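Local coordinates for NADP-dependent glyceraldehyde-3-phosphate dehydrogenase (Bacillus halodurans, PDB 3PRL), which probably oxidises glyceraldehyde 3-phosphate to 3-phosphoglycerate with NADP+ as hydride acceptor, as a non-phosphorylating member of the aldehyde dehydrogenase family, at residues D[414-419]-D[431-436]; D[294-299]-D[442-447]; D[268-273]-D[300-305]. All blocks are in the same frame, centred on the assembly; numbering follows the deposited sequence.

Interaction 1: D[414-419]-D[431-436]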
loop_
_atom_site.group_PDB
_atom_site.type_symbol
_atom_site.label_atom_id
_atom_site.label_comp_id
_atom_site.label_asym_id
_atom_site.label_seq_id
_atom_site.Cartn_x
_atom_site.Cartn_y
_atom_site.Cartn_z
ATOM N N LEU D 414 -4.654 -15.926 22.321
ATOM C CA LEU D 414 -5.477 -14.884 21.727
ATOM C C LEU D 414 -4.834 -13.490 21.925
ATOM O O LEU D 414 -4.276 -12.896 20.982
ATOM C CB LEU D 414 -6.915 -14.995 22.279
ATOM C CG LEU D 414 -8.109 -14.219 21.701
ATOM C CD1 LEU D 414 -8.021 -14.037 20.175
ATOM C CD2 LEU D 414 -9.404 -14.940 22.049
ATOM N N GLN D 415 -4.874 -12.996 23.167
ATOM C CA GLN D 415 -4.384 -11.667 23.489
ATOM C C GLN D 415 -3.712 -11.658 24.869
ATOM O O GLN D 415 -3.723 -12.658 25.560
ATOM C CB GLN D 415 -5.539 -10.655 23.412
ATOM C CG GLN D 415 -5.950 -10.286 21.981
ATOM C CD GLN D 415 -6.657 -8.928 21.895
ATOM O OE1 GLN D 415 -6.747 -8.214 22.881
ATOM N NE2 GLN D 415 -7.125 -8.559 20.687
ATOM N N ALA D 416 -3.109 -10.529 25.250
ATOM C CA ALA D 416 -2.476 -10.375 26.572
ATOM C C ALA D 416 -2.272 -8.914 26.953
ATOM O O ALA D 416 -2.212 -8.039 26.081
ATOM C CB ALA D 416 -1.120 -11.111 26.617
ATOM N N SER D 417 -2.141 -8.666 28.257
ATOM C CA SER D 417 -1.800 -7.345 28.789
ATOM C C SER D 417 -0.467 -7.359 29.564
ATOM O O SER D 417 -0.212 -8.301 30.321
ATOM C CB SER D 417 -2.906 -6.860 29.728
ATOM O OG SER D 417 -4.184 -6.883 29.123
ATOM N N ILE D 418 0.372 -6.331 29.366
ATOM C CA ILE D 418 1.525 -6.073 30.241
ATOM C C ILE D 418 1.326 -4.733 30.957
ATOM O O ILE D 418 0.972 -3.727 30.325
ATOM C CB ILE D 418 2.906 -6.036 29.483
ATOM C CG1 ILE D 418 2.971 -7.037 28.318
ATOM C CG2 ILE D 418 4.093 -6.218 30.466
ATOM C CD1 ILE D 418 2.844 -8.495 28.717
ATOM N N PHE D 419 1.551 -4.726 32.270
ATOM C CA PHE D 419 1.407 -3.530 33.091
ATOM C C PHE D 419 2.731 -3.102 33.754
ATOM O O PHE D 419 3.355 -3.869 34.504
ATOM C CB PHE D 419 0.308 -3.743 34.125
ATOM C CG PHE D 419 -1.077 -3.846 33.532
ATOM C CD1 PHE D 419 -1.836 -2.701 33.303
ATOM C CD2 PHE D 419 -1.626 -5.091 33.218
ATOM C CE1 PHE D 419 -3.128 -2.787 32.764
ATOM C CE2 PHE D 419 -2.912 -5.196 32.670
ATOM C CZ PHE D 419 -3.662 -4.034 32.441
ATOM N N LYS D 431 6.941 -9.344 23.048
ATOM C CA LYS D 431 7.455 -10.040 21.874
ATOM C C LYS D 431 7.685 -11.537 22.110
ATOM O O LYS D 431 7.570 -12.332 21.178
ATOM C CB LYS D 431 8.714 -9.348 21.322
ATOM C CG LYS D 431 9.031 -9.700 19.874
ATOM C CD LYS D 431 8.263 -8.844 18.875
ATOM C CE LYS D 431 8.089 -9.545 17.500
ATOM N NZ LYS D 431 9.327 -10.188 16.941
ATOM N N HIS D 432 7.980 -11.922 23.352
ATOM C CA HIS D 432 8.097 -13.349 23.700
ATOM C C HIS D 432 6.749 -13.988 24.033
ATOM O O HIS D 432 6.704 -15.142 24.449
ATOM C CB HIS D 432 9.029 -13.573 24.904
ATOM C CG HIS D 432 10.382 -12.951 24.765
ATOM N ND1 HIS D 432 11.491 -13.663 24.359
ATOM C CD2 HIS D 432 10.808 -11.690 25.004
ATOM C CE1 HIS D 432 12.542 -12.863 24.346
ATOM N NE2 HIS D 432 12.153 -11.659 24.730
ATOM N N LEU D 433 5.660 -13.238 23.898
ATOM C CA LEU D 433 4.345 -13.795 24.178
ATOM C C LEU D 433 3.694 -14.328 22.909
ATOM O O LEU D 433 3.555 -13.598 21.938
ATOM C CB LEU D 433 3.434 -12.758 24.852
ATOM C CG LEU D 433 3.884 -12.158 26.195
ATOM C CD1 LEU D 433 2.893 -11.089 26.607
ATOM C CD2 LEU D 433 4.060 -13.218 27.293
ATOM N N GLU D 434 3.276 -15.593 22.946
ATOM C CA GLU D 434 2.654 -16.275 21.800
ATOM C C GLU D 434 1.158 -15.947 21.634
ATOM O O GLU D 434 0.285 -16.784 21.857
ATOM C CB GLU D 434 2.882 -17.788 21.904
ATOM C CG GLU D 434 4.351 -18.182 22.007
ATOM C CD GLU D 434 4.601 -19.651 22.369
ATOM O OE1 GLU D 434 3.669 -20.402 22.751
ATOM O OE2 GLU D 434 5.773 -20.059 22.297
ATOM N N VAL D 435 0.872 -14.712 21.233
ATOM C CA VAL D 435 -0.500 -14.228 21.093
ATOM C C VAL D 435 -0.580 -13.375 19.850
ATOM O O VAL D 435 0.450 -12.992 19.284
ATOM C CB VAL D 435 -0.955 -13.408 22.333
ATOM C CG1 VAL D 435 -0.757 -14.217 23.618
ATOM C CG2 VAL D 435 -0.218 -12.068 22.409
ATOM N N GLY D 436 -1.793 -13.104 19.403
ATOM C CA GLY D 436 -2.019 -12.214 18.285
ATOM C C GLY D 436 -1.737 -10.775 18.640
ATOM O O GLY D 436 -1.007 -10.081 17.913
#
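Leu414 and Ala416 meet Val435 and Leu433 inside a beta-alpha-beta crossover: strand 415-419 leads through helix 423-431 and the turn after it to the parallel strand 437-440. The polar part is one backbone bond. Gly436 N donates to Leu414 O at 2.9 Å, but the bond is bent, with an N-H...O angle of 137°, and the donor stands well above the carbonyl plane. Val435 covers the same oxygen, its CB lying 3.6 Å from Leu414 O, while its CG1 branch touches the carbonyl of Gln415. The returning chain also reaches another chain, where Arg477 and Arg475 of the second subunit bind the carbonyl oxygens of Leu433 and Val435.

The apolar part illustrates how alternation in a strand selects what the crossover touches. Ala416 and Ile418 direct their CB atoms at the turn, whereas Ser417 between them faces the other way. Leu433 has CG beside its backbone N (chi1 -60°), which carries the CD1 branch across to both residues. Leu433 CD1 lies 4.0 Å from Ala416 CB. Further along the strand Leu433 meets Ile418 tip to tip; the modelled 3.3 Å between Ile418 CD1 and Leu433 CD1 is shorter than normal carbon-carbon contact, and the exact spacing of these methyls is doubtful.

Interaction 2: D[294-299]-D[442-447]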
loop_
_atom_site.group_PDB
_atom_site.type_symbol
_atom_site.label_atom_id
_atom_site.label_comp_id
_atom_site.label_asym_id
_atom_site.label_seq_id
_atom_site.Cartn_x
_atom_site.Cartn_y
_atom_site.Cartn_z
ATOM N N THR D 294 -12.122 -12.834 24.152
ATOM C CA THR D 294 -11.145 -11.821 24.489
ATOM C C THR D 294 -11.524 -11.175 25.833
ATOM O O THR D 294 -12.530 -10.467 25.938
ATOM C CB THR D 294 -11.054 -10.767 23.387
ATOM O OG1 THR D 294 -11.222 -11.396 22.102
ATOM C CG2 THR D 294 -9.711 -10.076 23.436
ATOM N N ALA D 295 -10.703 -11.447 26.840
ATOM C CA ALA D 295 -10.913 -11.020 28.221
ATOM C C ALA D 295 -9.757 -11.528 29.044
ATOM O O ALA D 295 -9.275 -12.638 28.817
ATOM C CB ALA D 295 -12.207 -11.592 28.775
ATOM N N ILE D 296 -9.338 -10.728 30.019
ATOM C CA ILE D 296 -8.332 -11.141 30.976
ATOM C C ILE D 296 -8.912 -12.251 31.878
ATOM O O ILE D 296 -9.960 -12.086 32.497
ATOM C CB ILE D 296 -7.867 -9.941 31.825
ATOM C CG1 ILE D 296 -7.099 -8.919 30.966
ATOM C CG2 ILE D 296 -7.111 -10.404 33.069
ATOM C CD1 ILE D 296 -5.725 -9.343 30.510
ATOM N N LYS D 297 -8.225 -13.379 31.945
ATOM C CA LYS D 297 -8.717 -14.516 32.714
ATOM C C LYS D 297 -7.645 -15.085 33.615
ATOM O O LYS D 297 -7.848 -16.119 34.211
ATOM C CB LYS D 297 -9.218 -15.610 31.771
ATOM C CG LYS D 297 -10.505 -15.285 31.036
ATOM C CD LYS D 297 -10.648 -16.219 29.893
ATOM C CE LYS D 297 -11.877 -15.923 29.084
ATOM N NZ LYS D 297 -11.572 -16.166 27.631
ATOM N N ARG D 298 -6.514 -14.392 33.709
ATOM C CA ARG D 298 -5.331 -14.842 34.439
ATOM C C ARG D 298 -4.527 -13.622 34.855
ATOM O O ARG D 298 -4.192 -12.793 34.004
ATOM C CB ARG D 298 -4.421 -15.652 33.510
ATOM C CG ARG D 298 -4.587 -17.145 33.504
ATOM C CD ARG D 298 -3.364 -17.778 32.838
ATOM N NE ARG D 298 -3.289 -17.531 31.395
ATOM C CZ ARG D 298 -2.420 -18.125 30.575
ATOM N NH1 ARG D 298 -1.543 -19.015 31.053
ATOM N NH2 ARG D 298 -2.429 -17.841 29.272
ATOM N N VAL D 299 -4.201 -13.502 36.139
ATOM C CA VAL D 299 -3.260 -12.463 36.546
ATOM C C VAL D 299 -1.950 -13.058 37.052
ATOM O O VAL D 299 -1.907 -13.675 38.111
ATOM C CB VAL D 299 -3.825 -11.514 37.624
ATOM C CG1 VAL D 299 -2.797 -10.426 37.948
ATOM C CG2 VAL D 299 -5.151 -10.890 37.186
ATOM N N ALA D 442 -3.268 -1.527 29.292
ATOM C CA ALA D 442 -4.707 -1.506 29.032
ATOM C C ALA D 442 -5.166 -2.945 28.916
ATOM O O ALA D 442 -4.338 -3.852 28.763
ATOM C CB ALA D 442 -5.012 -0.763 27.747
ATOM N N LYS D 443 -6.481 -3.139 28.990
ATOM C CA LYS D 443 -7.061 -4.474 28.993
ATOM C C LYS D 443 -6.981 -5.085 27.599
ATOM O O LYS D 443 -6.621 -4.397 26.634
ATOM C CB LYS D 443 -8.511 -4.438 29.496
ATOM C CG LYS D 443 -9.494 -3.630 28.626
ATOM C CD LYS D 443 -10.764 -3.288 29.408
ATOM C CE LYS D 443 -11.872 -2.716 28.529
ATOM N NZ LYS D 443 -13.003 -2.100 29.342
ATOM N N THR D 444 -7.303 -6.374 27.496
ATOM C CA THR D 444 -7.406 -7.000 26.177
ATOM C C THR D 444 -8.805 -6.730 25.627
ATOM O O THR D 444 -9.772 -6.682 26.367
ATOM C CB THR D 444 -7.096 -8.530 26.166
ATOM O OG1 THR D 444 -7.938 -9.202 27.104
ATOM C CG2 THR D 444 -5.656 -8.787 26.560
ATOM N N GLU D 445 -8.898 -6.548 24.318
ATOM C CA GLU D 445 -10.193 -6.361 23.661
ATOM C C GLU D 445 -10.014 -6.594 22.181
ATOM O O GLU D 445 -8.918 -6.454 21.639
ATOM C CB GLU D 445 -10.760 -4.950 23.900
ATOM C CG GLU D 445 -10.083 -3.877 23.053
ATOM C CD GLU D 445 -10.409 -2.467 23.488
ATOM O OE1 GLU D 445 -11.614 -2.169 23.721
ATOM O OE2 GLU D 445 -9.442 -1.668 23.595
ATOM N N ARG D 446 -11.117 -6.924 21.533
ATOM C CA ARG D 446 -11.136 -7.147 20.107
ATOM C C ARG D 446 -10.950 -5.820 19.367
ATOM O O ARG D 446 -10.156 -5.726 18.430
ATOM C CB ARG D 446 -12.464 -7.793 19.723
ATOM C CG ARG D 446 -12.429 -8.437 18.361
ATOM C CD ARG D 446 -13.739 -8.223 17.643
ATOM N NE ARG D 446 -13.649 -8.534 16.216
ATOM C CZ ARG D 446 -13.837 -9.739 15.693
ATOM N NH1 ARG D 446 -13.753 -9.897 14.379
ATOM N NH2 ARG D 446 -14.088 -10.787 16.472
ATOM N N GLY D 447 -11.685 -4.794 19.792
ATOM C CA GLY D 447 -11.660 -3.502 19.117
ATOM C C GLY D 447 -10.345 -2.749 19.272
ATOM O O GLY D 447 -9.343 -3.322 19.708
#
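Thr294 sets its methyl against the backbone of Glu445, where two segments running in nearly opposite directions lie side by side without a hydrogen bond between them. It is an instance of packing beside the predicted active site: the loop 442-447 carries Arg446, whose NH1 forms a salt bridge with Glu259 OE1, and Glu259 is the predicted active-site residue.

Thr294 extends CG2 over the peptide linking Glu445 to Arg446, the branch being set opposite its own N about the CA-CB bond, and Thr294 CG2 comes within 3.7 Å of Glu445 C. The same methyl, Thr294 CG2, lies 4.1 Å from Thr444 CB, so it sits in the angle between that side chain and the main chain that follows.

Ala295 turns its own CB away and offers its backbone instead. Thr444 OG1 packs against it, 3.5 Å from Ala295 C, with no hydrogen bond between the two. Asp264 OD2 accepts from Ala295 N and is also hydrogen-bonded to Thr444 OG1, so one carboxylate oxygen links the two segments. The carbonyl oxygen of Thr444 is buried by the contact and has no partner in the model.

Ile296 closes the contact with the end of its side chain, which crosses that of Thr444 at a slant; Ile296 CD1 is 4.0 Å from Thr444 CG2.

Beyond Ile296 the chain continues as strand 296-302, hydrogen-bonded to strand 264-268 through Lys297 and Arg298. Ile296 also packs on Ile281 of helix 274-286, and Thr444 rests on Gln415 and Ser417 of strand 415-419, which places the loop across one face of the sheet.

Interaction 3: D[268-273]-D[300-305]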
loop_
_atom_site.group_PDB
_atom_site.type_symbol
_atom_site.label_atom_id
_atom_site.label_comp_id
_atom_site.label_asym_id
_atom_site.label_seq_id
_atom_site.Cartn_x
_atom_site.Cartn_y
_atom_site.Cartn_z
ATOM N N VAL D 268 1.496 -8.035 35.624
ATOM C CA VAL D 268 1.679 -6.845 36.453
ATOM C C VAL D 268 3.077 -6.857 37.099
ATOM O O VAL D 268 3.354 -7.660 37.991
ATOM C CB VAL D 268 0.563 -6.726 37.522
ATOM C CG1 VAL D 268 0.430 -5.297 38.000
ATOM C CG2 VAL D 268 -0.786 -7.212 36.969
ATOM N N LEU D 269 3.965 -5.993 36.602
ATOM C CA LEU D 269 5.321 -5.860 37.145
ATOM C C LEU D 269 5.384 -4.840 38.288
ATOM O O LEU D 269 4.419 -4.125 38.533
ATOM C CB LEU D 269 6.329 -5.506 36.038
ATOM C CG LEU D 269 6.539 -6.527 34.913
ATOM C CD1 LEU D 269 7.582 -6.040 33.898
ATOM C CD2 LEU D 269 6.907 -7.903 35.471
ATOM N N ASP D 270 6.525 -4.792 38.979
ATOM C CA ASP D 270 6.729 -3.943 40.173
ATOM C C ASP D 270 6.429 -2.445 39.972
ATOM O O ASP D 270 5.818 -1.804 40.839
ATOM C CB ASP D 270 8.149 -4.177 40.732
ATOM C CG ASP D 270 8.696 -2.999 41.545
ATOM O OD1 ASP D 270 7.919 -2.194 42.105
ATOM O OD2 ASP D 270 9.941 -2.896 41.639
ATOM N N ASP D 271 6.862 -1.900 38.839
ATOM C CA ASP D 271 6.707 -0.484 38.547
ATOM C C ASP D 271 5.396 -0.175 37.806
ATOM O O ASP D 271 5.401 0.495 36.775
ATOM C CB ASP D 271 7.922 0.020 37.750
ATOM C CG ASP D 271 8.134 -0.749 36.450
ATOM O OD1 ASP D 271 7.664 -1.901 36.355
ATOM O OD2 ASP D 271 8.774 -0.201 35.526
ATOM N N ALA D 272 4.274 -0.653 38.338
ATOM C CA ALA D 272 2.990 -0.478 37.670
ATOM C C ALA D 272 2.057 0.420 38.464
ATOM O O ALA D 272 2.053 0.396 39.698
ATOM C CB ALA D 272 2.333 -1.821 37.417
ATOM N N ASP D 273 1.278 1.225 37.746
ATOM C CA ASP D 273 0.192 1.968 38.367
ATOM C C ASP D 273 -0.895 0.942 38.677
ATOM O O ASP D 273 -1.623 0.500 37.784
ATOM C CB ASP D 273 -0.332 3.080 37.444
ATOM C CG ASP D 273 -1.583 3.771 37.994
ATOM O OD1 ASP D 273 -2.271 3.190 38.855
ATOM O OD2 ASP D 273 -1.890 4.896 37.556
ATOM N N PHE D 300 -0.882 -12.869 36.288
ATOM C CA PHE D 300 0.461 -13.096 36.815
ATOM C C PHE D 300 0.940 -11.773 37.411
ATOM O O PHE D 300 1.187 -10.817 36.675
ATOM C CB PHE D 300 1.428 -13.539 35.711
ATOM C CG PHE D 300 1.007 -14.784 34.980
ATOM C CD1 PHE D 300 1.119 -16.034 35.577
ATOM C CD2 PHE D 300 0.523 -14.707 33.681
ATOM C CE1 PHE D 300 0.745 -17.184 34.896
ATOM C CE2 PHE D 300 0.141 -15.853 32.992
ATOM C CZ PHE D 300 0.253 -17.089 33.592
ATOM N N VAL D 301 1.065 -11.712 38.734
ATOM C CA VAL D 301 1.470 -10.474 39.411
ATOM C C VAL D 301 2.756 -10.661 40.214
ATOM O O VAL D 301 2.882 -11.615 40.979
ATOM C CB VAL D 301 0.330 -9.896 40.323
ATOM C CG1 VAL D 301 -0.071 -10.875 41.407
ATOM C CG2 VAL D 301 0.737 -8.560 40.918
ATOM N N GLN D 302 3.706 -9.745 40.039
ATOM C CA GLN D 302 4.980 -9.833 40.747
ATOM C C GLN D 302 4.759 -9.802 42.257
ATOM O O GLN D 302 3.866 -9.106 42.737
ATOM C CB GLN D 302 5.925 -8.709 40.322
ATOM C CG GLN D 302 7.382 -9.101 40.427
ATOM C CD GLN D 302 8.320 -7.952 40.180
ATOM O OE1 GLN D 302 8.734 -7.713 39.048
ATOM N NE2 GLN D 302 8.672 -7.236 41.238
ATOM N N ASP D 303 5.557 -10.573 42.991
ATOM C CA ASP D 303 5.401 -10.686 44.448
ATOM C C ASP D 303 5.492 -9.362 45.222
ATOM O O ASP D 303 4.682 -9.117 46.122
ATOM C CB ASP D 303 6.342 -11.751 45.046
ATOM C CG ASP D 303 7.760 -11.680 44.489
ATOM O OD1 ASP D 303 8.537 -10.775 44.879
ATOM O OD2 ASP D 303 8.104 -12.561 43.674
ATOM N N SER D 304 6.451 -8.505 44.860
ATOM C CA SER D 304 6.693 -7.239 45.571
ATOM C C SER D 304 5.506 -6.260 45.569
ATOM O O SER D 304 5.488 -5.292 46.337
ATOM C CB SER D 304 7.945 -6.547 45.016
ATOM O OG SER D 304 7.819 -6.268 43.628
ATOM N N VAL D 305 4.522 -6.524 44.711
ATOM C CA VAL D 305 3.370 -5.636 44.522
ATOM C C VAL D 305 2.032 -6.372 44.609
ATOM O O VAL D 305 0.974 -5.750 44.497
ATOM C CB VAL D 305 3.451 -4.852 43.171
ATOM C CG1 VAL D 305 4.442 -3.699 43.265
ATOM C CG2 VAL D 305 3.821 -5.787 42.013
#
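A parallel strand pair of a beta-alpha-beta unit ends here: strand 264-268 gives way to the loop before helix 274-286, and strand 296-302 passes straight into helix 303-317. Val268 and Val301 form the last parallel bridge between the strands. Val268 N donates to Phe300 O at 3.0 Å, and Val268 O accepts from Gln302 N at 2.9 Å with an N-H...O angle of 172°. Both donors lie nearly along the C=O axis of their acceptors, so the pairing remains regular up to the point where the strands give out.

The side chains of Val268 and Val301 emerge on the same face of the sheet, where Leu309 of helix 303-317 covers them. Val301 CG2, anti to its backbone N, comes up to Val268 CB at 3.9 Å. Phe300, in contrast, packs on helix 400-409.

Past the bridge, the exposed end of the contact gathers around Asp270. Gln302 stretches out from its backbone, with CG anti to N (chi1 -151°) and an extended chain beyond, which brings its amide up to Asp270. The modelled spacing of 3.1 Å between Gln302 NE2 and Asp270 CB is unusually tight and its detail doubtful; the same NE2 makes a weak hydrogen bond to Ser304 OG. Asp270 N is buried by the contact without a partner in the model. The loop is fastened elsewhere by a salt bridge from Asp271 to Arg425, and Asp273 caps the start of helix 274-286.

Val305, in the first turn of helix 303-317, packs from the helix side, crossing the Asp270 side chain at about a right angle. Its CG2 touches the carbonyl of Leu269, while Val305 CG1 presses on Asp270 O at 3.4 Å.

In the fold
All three contacts reach one mixed sheet, in which strands 437-440, 415-419, 264-268 and 296-302 lie side by side in that order. The centres of interactions 1 and 2 are about 10 Å apart, and the centre of interaction 3 lies about 17 Å from either. Along the chain, interaction 3 begins first and alternates with interaction 2, whose long span encloses interaction 1. Gln415 NE2 joins the first two through Glu445 O, whereas Phe419 O and Leu269 N connect interactions 1 and 3. Interactions 1 and 2 thus lie near the second subunit and the predicted active site, while interaction 3 lies away from the annotated sites and is only partly buried.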